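GARP domain-containing protein (Trypanosoma brucei brucei TREU927, PDB 6XZ6) binds the host complement regulator factor H as a trypanosome receptor, probably thereby increasing transmission to tsetse flies. Local coordinates at residues A[90-104]-A[180-194]. Sequence-based numbering, arbitrary orientation.
Sequences AEAAAMEVKRFARAL and KLEELQKATAETVRA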
ATOM      1  N   ALA A  90       0.080  15.067  16.465  1.00 20.18           N
ATOM      2  CA  ALA A  90      -0.611  14.825  15.189  1.00 20.16           C
ATOM      3  C   ALA A  90       0.314  15.154  14.002  1.00 26.67           C
ATOM      4  O   ALA A  90       0.246  14.465  12.992  1.00 27.52           O
ATOM      5  CB  ALA A  90      -1.910  15.617  15.104  1.00 21.74           C
ATOM      6  N   GLU A  91       1.225  16.150  14.149  1.00 24.67           N
ATOM      7  CA  GLU A  91       2.262  16.500  13.139  1.00 24.87           C
ATOM      8  C   GLU A  91       3.173  15.325  12.875  1.00 26.29           C
ATOM      9  O   GLU A  91       3.422  14.982  11.719  1.00 25.74           O
ATOM     10  CB  GLU A  91       3.178  17.673  13.597  1.00 27.10           C
ATOM     11  CG  GLU A  91       2.813  19.063  13.104  1.00 42.06           C
ATOM     12  CD  GLU A  91       3.053  19.365  11.639  1.00 73.42           C
ATOM     13  OE1 GLU A  91       3.099  20.570  11.301  1.00 87.40           O
ATOM     14  OE2 GLU A  91       3.178  18.415  10.827  1.00 63.75           O
ATOM     15  N   ALA A  92       3.712  14.740  13.962  1.00 23.25           N
ATOM     16  CA  ALA A  92       4.621  13.586  13.940  1.00 21.70           C
ATOM     17  C   ALA A  92       3.922  12.349  13.417  1.00 25.29           C
ATOM     18  O   ALA A  92       4.473  11.692  12.560  1.00 25.77           O
ATOM     19  CB  ALA A  92       5.192  13.338  15.318  1.00 22.12           C
ATOM     20  N   ALA A  93       2.682  12.076  13.837  1.00 22.03           N
ATOM     21  CA  ALA A  93       1.959  10.906  13.327  1.00 21.17           C
ATOM     22  C   ALA A  93       1.656  11.000  11.826  1.00 25.30           C
ATOM     23  O   ALA A  93       1.866  10.007  11.135  1.00 25.85           O
ATOM     24  CB  ALA A  93       0.697  10.652  14.135  1.00 22.47           C
ATOM     25  N   ALA A  94       1.233  12.196  11.309  1.00 20.76           N
ATOM     26  CA  ALA A  94       0.936  12.436   9.880  1.00 19.02           C
ATOM     27  C   ALA A  94       2.180  12.311   9.022  1.00 23.14           C
ATOM     28  O   ALA A  94       2.103  11.810   7.910  1.00 23.76           O
ATOM     29  CB  ALA A  94       0.280  13.789   9.669  1.00 20.11           C
ATOM     30  N   MET A  95       3.334  12.741   9.549  1.00 19.68           N
ATOM     31  CA  MET A  95       4.649  12.636   8.914  1.00 17.52           C
ATOM     32  C   MET A  95       4.929  11.125   8.730  1.00 21.42           C
ATOM     33  O   MET A  95       5.375  10.739   7.653  1.00 21.80           O
ATOM     34  CB  MET A  95       5.703  13.353   9.802  1.00 18.98           C
ATOM     35  CG  MET A  95       7.158  13.061   9.457  1.00 20.96           C
ATOM     36  SD  MET A  95       7.827  11.458  10.045  1.00 23.90           S
ATOM     37  CE  MET A  95       8.038  11.772  11.734  1.00 19.98           C
ATOM     38  N   GLU A  96       4.608  10.267   9.745  1.00 17.03           N
ATOM     39  CA  GLU A  96       4.816   8.813   9.601  1.00 16.61           C
ATOM     40  C   GLU A  96       3.884   8.241   8.533  1.00 22.14           C
ATOM     41  O   GLU A  96       4.317   7.438   7.723  1.00 23.38           O
ATOM     42  CB  GLU A  96       4.665   8.023  10.919  1.00 17.89           C
ATOM     43  CG  GLU A  96       5.278   8.617  12.180  1.00 27.56           C
ATOM     44  CD  GLU A  96       6.767   8.478  12.446  1.00 32.47           C
ATOM     45  OE1 GLU A  96       7.183   8.723  13.606  1.00 35.86           O
ATOM     46  OE2 GLU A  96       7.518   8.155  11.501  1.00  5.24           O
ATOM     47  N   VAL A  97       2.612   8.669   8.515  1.00 17.82           N
ATOM     48  CA  VAL A  97       1.643   8.255   7.488  1.00 16.40           C
ATOM     49  C   VAL A  97       2.246   8.540   6.087  1.00 20.68           C
ATOM     50  O   VAL A  97       2.297   7.634   5.273  1.00 20.65           O
ATOM     51  CB  VAL A  97       0.238   8.930   7.661  1.00 17.94           C
ATOM     52  CG1 VAL A  97      -0.662   8.646   6.475  1.00 16.66           C
ATOM     53  CG2 VAL A  97      -0.425   8.520   8.964  1.00 17.23           C
ATOM     54  N   LYS A  98       2.702   9.768   5.815  1.00 17.51           N
ATOM     55  CA  LYS A  98       3.328  10.111   4.521  1.00 18.12           C
ATOM     56  C   LYS A  98       4.573   9.203   4.219  1.00 22.95           C
ATOM     57  O   LYS A  98       4.781   8.816   3.078  1.00 23.76           O
ATOM     58  CB  LYS A  98       3.714  11.595   4.471  1.00 19.45           C
ATOM     59  CG  LYS A  98       2.575  12.485   4.051  1.00 37.66           C
ATOM     60  CD  LYS A  98       2.462  13.767   4.890  1.00 53.72           C
ATOM     61  CE  LYS A  98       1.061  14.366   4.844  1.00 70.68           C
ATOM     62  NZ  LYS A  98       0.022  13.468   5.445  1.00 72.79           N
ATOM     63  N   ARG A  99       5.337   8.839   5.243  1.00 18.48           N
ATOM     64  CA  ARG A  99       6.518   8.004   5.146  1.00 18.91           C
ATOM     65  C   ARG A  99       6.205   6.535   4.801  1.00 24.18           C
ATOM     66  O   ARG A  99       6.898   5.967   3.958  1.00 27.27           O
ATOM     67  CB  ARG A  99       7.296   8.123   6.450  1.00 17.28           C
ATOM     68  CG  ARG A  99       8.557   7.332   6.477  1.00 16.03           C
ATOM     69  CD  ARG A  99       9.019   7.251   7.897  1.00 24.06           C
ATOM     70  NE  ARG A  99       9.486   5.903   8.185  1.00 38.41           N
ATOM     71  CZ  ARG A  99       9.455   5.347   9.385  1.00 46.79           C
ATOM     72  NH1 ARG A  99       8.996   6.026  10.425  1.00 35.33           N
ATOM     73  NH2 ARG A  99       9.893   4.110   9.559  1.00 33.94           N
ATOM     74  N   PHE A 100       5.208   5.917   5.454  1.00 17.92           N
ATOM     75  CA  PHE A 100       4.804   4.542   5.177  1.00 16.44           C
ATOM     76  C   PHE A 100       4.059   4.402   3.867  1.00 21.22           C
ATOM     77  O   PHE A 100       4.207   3.382   3.201  1.00 20.95           O
ATOM     78  CB  PHE A 100       4.014   3.947   6.340  1.00 18.44           C
ATOM     79  CG  PHE A 100       4.871   3.811   7.579  1.00 20.77           C
ATOM     80  CD1 PHE A 100       6.027   3.033   7.565  1.00 22.93           C
ATOM     81  CD2 PHE A 100       4.540   4.486   8.753  1.00 23.86           C
ATOM     82  CE1 PHE A 100       6.835   2.938   8.693  1.00 24.31           C
ATOM     83  CE2 PHE A 100       5.347   4.383   9.888  1.00 26.50           C
ATOM     84  CZ  PHE A 100       6.481   3.599   9.853  1.00 24.42           C
ATOM     85  N   ALA A 101       3.274   5.434   3.493  1.00 18.99           N
ATOM     86  CA  ALA A 101       2.545   5.567   2.231  1.00 19.07           C
ATOM     87  C   ALA A 101       3.573   5.620   1.097  1.00 26.47           C
ATOM     88  O   ALA A 101       3.424   4.900   0.124  1.00 28.27           O
ATOM     89  CB  ALA A 101       1.707   6.829   2.243  1.00 20.10           C
ATOM     90  N   ARG A 102       4.667   6.377   1.266  1.00 24.65           N
ATOM     91  CA  ARG A 102       5.749   6.467   0.287  1.00 25.73           C
ATOM     92  C   ARG A 102       6.410   5.110   0.053  1.00 30.27           C
ATOM     93  O   ARG A 102       6.700   4.759  -1.088  1.00 32.99           O
ATOM     94  CB  ARG A 102       6.797   7.487   0.736  1.00 27.32           C
ATOM     95  CG  ARG A 102       7.677   7.977  -0.408  1.00 42.33           C
ATOM     96  CD  ARG A 102       8.603   9.111  -0.063  1.00 47.55           C
ATOM     97  NE  ARG A 102       9.450   8.866   1.100  1.00 44.51           N
ATOM     98  CZ  ARG A 102       9.271   9.437   2.284  1.00 52.05           C
ATOM     99  NH1 ARG A 102       8.239  10.257   2.486  1.00 28.19           N
ATOM    100  NH2 ARG A 102      10.119   9.197   3.277  1.00 35.47           N
ATOM    101  N   ALA A 103       6.663   4.366   1.134  1.00 24.12           N
ATOM    102  CA  ALA A 103       7.298   3.053   1.132  1.00 21.84           C
ATOM    103  C   ALA A 103       6.447   2.059   0.357  1.00 22.36           C
ATOM    104  O   ALA A 103       6.958   1.314  -0.478  1.00 20.86           O
ATOM    105  CB  ALA A 103       7.466   2.586   2.565  1.00 22.01           C
ATOM    106  N   LEU A 104       5.132   2.087   0.617  1.00 18.24           N
ATOM    107  CA  LEU A 104       4.145   1.218  -0.016  1.00 16.92           C
ATOM    108  C   LEU A 104       3.919   1.576  -1.472  1.00 23.82           C
ATOM    109  O   LEU A 104       3.640   0.702  -2.286  1.00 24.35           O
ATOM    110  CB  LEU A 104       2.842   1.269   0.765  1.00 16.49           C
ATOM    111  CG  LEU A 104       2.822   0.490   2.084  1.00 19.55           C
ATOM    112  CD1 LEU A 104       1.636   0.920   2.914  1.00 20.76           C
ATOM    113  CD2 LEU A 104       2.817  -1.021   1.839  1.00 14.37           C
ATOM    114  N   LYS A 180       4.894  -2.349   6.864  1.00 21.65           N
ATOM    115  CA  LYS A 180       4.732  -0.937   6.569  1.00 19.91           C
ATOM    116  C   LYS A 180       3.235  -0.575   6.524  1.00 25.31           C
ATOM    117  O   LYS A 180       2.854   0.498   6.974  1.00 26.99           O
ATOM    118  CB  LYS A 180       5.429  -0.592   5.245  1.00 20.37           C
ATOM    119  CG  LYS A 180       6.706   0.186   5.427  1.00 23.47           C
ATOM    120  CD  LYS A 180       7.947  -0.610   5.159  1.00 29.74           C
ATOM    121  CE  LYS A 180       9.183   0.152   5.579  1.00 46.50           C
ATOM    122  NZ  LYS A 180      10.407  -0.681   5.471  1.00 61.14           N
ATOM    123  N   LEU A 181       2.388  -1.483   6.026  1.00 21.51           N
ATOM    124  CA  LEU A 181       0.944  -1.293   5.959  1.00 21.18           C
ATOM    125  C   LEU A 181       0.337  -1.316   7.359  1.00 26.54           C
ATOM    126  O   LEU A 181      -0.553  -0.527   7.621  1.00 30.12           O
ATOM    127  CB  LEU A 181       0.305  -2.342   5.019  1.00 21.18           C
ATOM    128  CG  LEU A 181      -1.206  -2.272   4.749  1.00 26.20           C
ATOM    129  CD1 LEU A 181      -1.640  -0.896   4.224  1.00 26.28           C
ATOM    130  CD2 LEU A 181      -1.604  -3.325   3.763  1.00 27.73           C
ATOM    131  N   GLU A 182       0.871  -2.145   8.272  1.00 22.67           N
ATOM    132  CA  GLU A 182       0.449  -2.253   9.674  1.00 24.21           C
ATOM    133  C   GLU A 182       0.807  -0.974  10.435  1.00 27.32           C
ATOM    134  O   GLU A 182      -0.004  -0.480  11.209  1.00 27.94           O
ATOM    135  CB  GLU A 182       1.142  -3.452  10.325  1.00 27.43           C
ATOM    136  CG  GLU A 182       0.428  -4.016  11.547  1.00 51.71           C
ATOM    137  CD  GLU A 182       1.123  -5.188  12.228  1.00 99.33           C
ATOM    138  OE1 GLU A 182       1.914  -5.906  11.568  1.00 98.79           O
ATOM    139  OE2 GLU A 182       0.863  -5.390  13.438  1.00105.40           O
ATOM    140  N   GLU A 183       2.008  -0.435  10.192  1.00 23.95           N
ATOM    141  CA  GLU A 183       2.499   0.814  10.759  1.00 24.09           C
ATOM    142  C   GLU A 183       1.779   2.010  10.157  1.00 28.75           C
ATOM    143  O   GLU A 183       1.689   3.028  10.832  1.00 30.68           O
ATOM    144  CB  GLU A 183       4.010   0.961  10.533  1.00 25.08           C
ATOM    145  CG  GLU A 183       4.874   0.057  11.393  1.00 40.31           C
ATOM    146  CD  GLU A 183       6.345   0.080  11.033  1.00 71.24           C
ATOM    147  OE1 GLU A 183       7.175   0.304  11.946  1.00 87.52           O
ATOM    148  OE2 GLU A 183       6.676  -0.129   9.843  1.00 56.55           O
ATOM    149  N   LEU A 184       1.282   1.919   8.894  1.00 23.95           N
ATOM    150  CA  LEU A 184       0.528   3.017   8.246  1.00 23.53           C
ATOM    151  C   LEU A 184      -0.811   3.173   8.970  1.00 27.77           C
ATOM    152  O   LEU A 184      -1.292   4.291   9.145  1.00 26.24           O
ATOM    153  CB  LEU A 184       0.289   2.767   6.723  1.00 22.70           C
ATOM    154  CG  LEU A 184      -0.564   3.819   5.942  1.00 24.95           C
ATOM    155  CD1 LEU A 184       0.257   5.002   5.558  1.00 23.68           C
ATOM    156  CD2 LEU A 184      -1.138   3.240   4.670  1.00 26.20           C
ATOM    157  N   GLN A 185      -1.382   2.051   9.420  1.00 25.78           N
ATOM    158  CA  GLN A 185      -2.654   2.042  10.141  1.00 27.61           C
ATOM    159  C   GLN A 185      -2.494   2.477  11.602  1.00 28.62           C
ATOM    160  O   GLN A 185      -3.356   3.199  12.106  1.00 28.52           O
ATOM    161  CB  GLN A 185      -3.363   0.690   9.980  1.00 30.70           C
ATOM    162  CG  GLN A 185      -3.466   0.284   8.487  1.00 54.24           C
ATOM    163  CD  GLN A 185      -4.059  -1.078   8.260  1.00 84.27           C
ATOM    164  OE1 GLN A 185      -3.891  -2.016   9.056  1.00 81.05           O
ATOM    165  NE2 GLN A 185      -4.747  -1.239   7.130  1.00 80.57           N
ATOM    166  N   LYS A 186      -1.358   2.140  12.249  1.00 24.76           N
ATOM    167  CA  LYS A 186      -1.083   2.564  13.636  1.00 24.93           C
ATOM    168  C   LYS A 186      -0.879   4.085  13.663  1.00 28.24           C
ATOM    169  O   LYS A 186      -1.396   4.753  14.563  1.00 31.29           O
ATOM    170  CB  LYS A 186       0.158   1.863  14.223  1.00 27.01           C
ATOM    171  CG  LYS A 186       0.008   0.367  14.490  1.00 46.50           C
ATOM    172  CD  LYS A 186       1.136  -0.166  15.388  1.00 61.37           C
ATOM    173  CE  LYS A 186       2.301  -0.790  14.643  1.00 69.85           C
ATOM    174  NZ  LYS A 186       2.035  -2.207  14.287  1.00 77.55           N
ATOM    175  N   ALA A 187      -0.155   4.628  12.657  1.00 19.95           N
ATOM    176  CA  ALA A 187       0.125   6.053  12.511  1.00 17.51           C
ATOM    177  C   ALA A 187      -1.110   6.857  12.194  1.00 24.23           C
ATOM    178  O   ALA A 187      -1.221   7.995  12.642  1.00 25.78           O
ATOM    179  CB  ALA A 187       1.185   6.275  11.460  1.00 16.29           C
ATOM    180  N   THR A 188      -2.052   6.290  11.443  1.00 23.20           N
ATOM    181  CA  THR A 188      -3.313   6.985  11.141  1.00 24.34           C
ATOM    182  C   THR A 188      -4.161   7.095  12.418  1.00 28.88           C
ATOM    183  O   THR A 188      -4.696   8.168  12.689  1.00 32.46           O
ATOM    184  CB  THR A 188      -4.038   6.371   9.925  1.00 28.62           C
ATOM    185  OG1 THR A 188      -3.094   6.154   8.875  1.00 27.53           O
ATOM    186  CG2 THR A 188      -5.144   7.275   9.404  1.00 20.93           C
ATOM    187  N   ALA A 189      -4.250   6.015  13.207  1.00 22.40           N
ATOM    188  CA  ALA A 189      -4.991   5.990  14.476  1.00 23.68           C
ATOM    189  C   ALA A 189      -4.420   7.002  15.488  1.00 28.48           C
ATOM    190  O   ALA A 189      -5.186   7.681  16.178  1.00 30.19           O
ATOM    191  CB  ALA A 189      -4.977   4.587  15.069  1.00 24.40           C
ATOM    192  N   GLU A 190      -3.082   7.114  15.552  1.00 23.08           N
ATOM    193  CA  GLU A 190      -2.362   8.062  16.407  1.00 22.17           C
ATOM    194  C   GLU A 190      -2.676   9.531  16.011  1.00 25.07           C
ATOM    195  O   GLU A 190      -2.669  10.388  16.902  1.00 26.59           O
ATOM    196  CB  GLU A 190      -0.847   7.835  16.303  1.00 21.77           C
ATOM    197  CG  GLU A 190      -0.285   6.620  17.018  1.00 36.88           C
ATOM    198  CD  GLU A 190       1.133   6.218  16.614  1.00 66.37           C
ATOM    199  OE1 GLU A 190       1.909   7.093  16.158  1.00 74.05           O
ATOM    200  OE2 GLU A 190       1.474   5.019  16.758  1.00 51.38           O
ATOM    201  N   THR A 191      -2.877   9.842  14.694  1.00 19.11           N
ATOM    202  CA  THR A 191      -3.211  11.223  14.273  1.00 20.23           C
ATOM    203  C   THR A 191      -4.636  11.549  14.693  1.00 29.41           C
ATOM    204  O   THR A 191      -4.903  12.634  15.220  1.00 31.95           O
ATOM    205  CB  THR A 191      -3.027  11.538  12.768  1.00 31.05           C
ATOM    206  OG1 THR A 191      -2.019  10.735  12.138  1.00 28.14           O
ATOM    207  CG2 THR A 191      -2.716  13.000  12.543  1.00 37.94           C
ATOM    208  N   VAL A 192      -5.545  10.585  14.499  1.00 26.30           N
ATOM    209  CA  VAL A 192      -6.953  10.717  14.866  1.00 28.10           C
ATOM    210  C   VAL A 192      -7.077  10.890  16.389  1.00 33.36           C
ATOM    211  O   VAL A 192      -7.811  11.770  16.823  1.00 34.53           O
ATOM    212  CB  VAL A 192      -7.776   9.523  14.297  1.00 31.91           C
ATOM    213  CG1 VAL A 192      -9.178   9.476  14.867  1.00 33.82           C
ATOM    214  CG2 VAL A 192      -7.813   9.540  12.764  1.00 30.45           C
ATOM    215  N   ARG A 193      -6.300  10.101  17.184  1.00 28.77           N
ATOM    216  CA  ARG A 193      -6.281  10.121  18.658  1.00 28.26           C
ATOM    217  C   ARG A 193      -5.836  11.465  19.198  1.00 31.24           C
ATOM    218  O   ARG A 193      -6.425  11.967  20.150  1.00 34.61           O
ATOM    219  CB  ARG A 193      -5.381   9.004  19.199  1.00 27.40           C
ATOM    220  CG  ARG A 193      -5.951   8.284  20.404  1.00 46.33           C
ATOM    221  CD  ARG A 193      -5.077   7.130  20.888  1.00 66.93           C
ATOM    222  NE  ARG A 193      -4.976   6.032  19.913  1.00 74.65           N
ATOM    223  CZ  ARG A 193      -3.838   5.651  19.334  1.00 88.04           C
ATOM    224  NH1 ARG A 193      -2.692   6.259  19.633  1.00 72.42           N
ATOM    225  NH2 ARG A 193      -3.837   4.658  18.456  1.00 75.83           N
ATOM    226  N   ALA A 194      -4.822  12.061  18.574  1.00 24.30           N
ATOM    227  CA  ALA A 194      -4.290  13.362  18.934  1.00 24.17           C
ATOM    228  C   ALA A 194      -5.232  14.478  18.491  1.00 29.41           C
ATOM    229  O   ALA A 194      -5.334  15.484  19.175  1.00 31.29           O
ATOM    230  CB  ALA A 194      -2.911  13.537  18.316  1.00 23.51           C
TER
HETATM  231  O   HOH W   1      10.180   1.855  11.413  1.00 41.72           O
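A90 meets T191 and A194: its CA lies 4.5 Å from T191 CA, the shortest CA pair in register, its CB 3.7 Å from T191 CG2, and A194 CB packs alongside. A93 directs its CB toward the other helix, 3.4 Å from T191 OG1. That hydroxyl hydrogen-bonds A187 O of its own helix (T191 OG1 to A187 O 2.9 Å), on the opposite face of the carbonyl from T191 N. E96 sets CB on A187 CB, and its OE2 pairs with R99 NH1 (2.8 Å). V97 enters as a knob among L184, A187, T188 and T191. With CG1 anti to the backbone N (chi1 171°), its CG2 sits 3.7 Å from A187 CB while CG1 meets L184 CD1. L184 and T191 answer as knobs, so helices 67-125 and 165-208 mesh knobs-into-holes as in an antiparallel coiled coil, 155° between the segment axes; helix 4-61 touches A90, K98 and A101. The R99 guanidinium partly overlies F100 CZ; a water accepts from R99 NH2 and donates weakly to E183 OE1. F100 lays one ring face against E183, whose CB stands 3.7 Å from the ring centroid (CH-pi), while K180 CG comes to the edge. L104 CD1 touches L181 CD1 and L184 CD2, each at 4.0 Å.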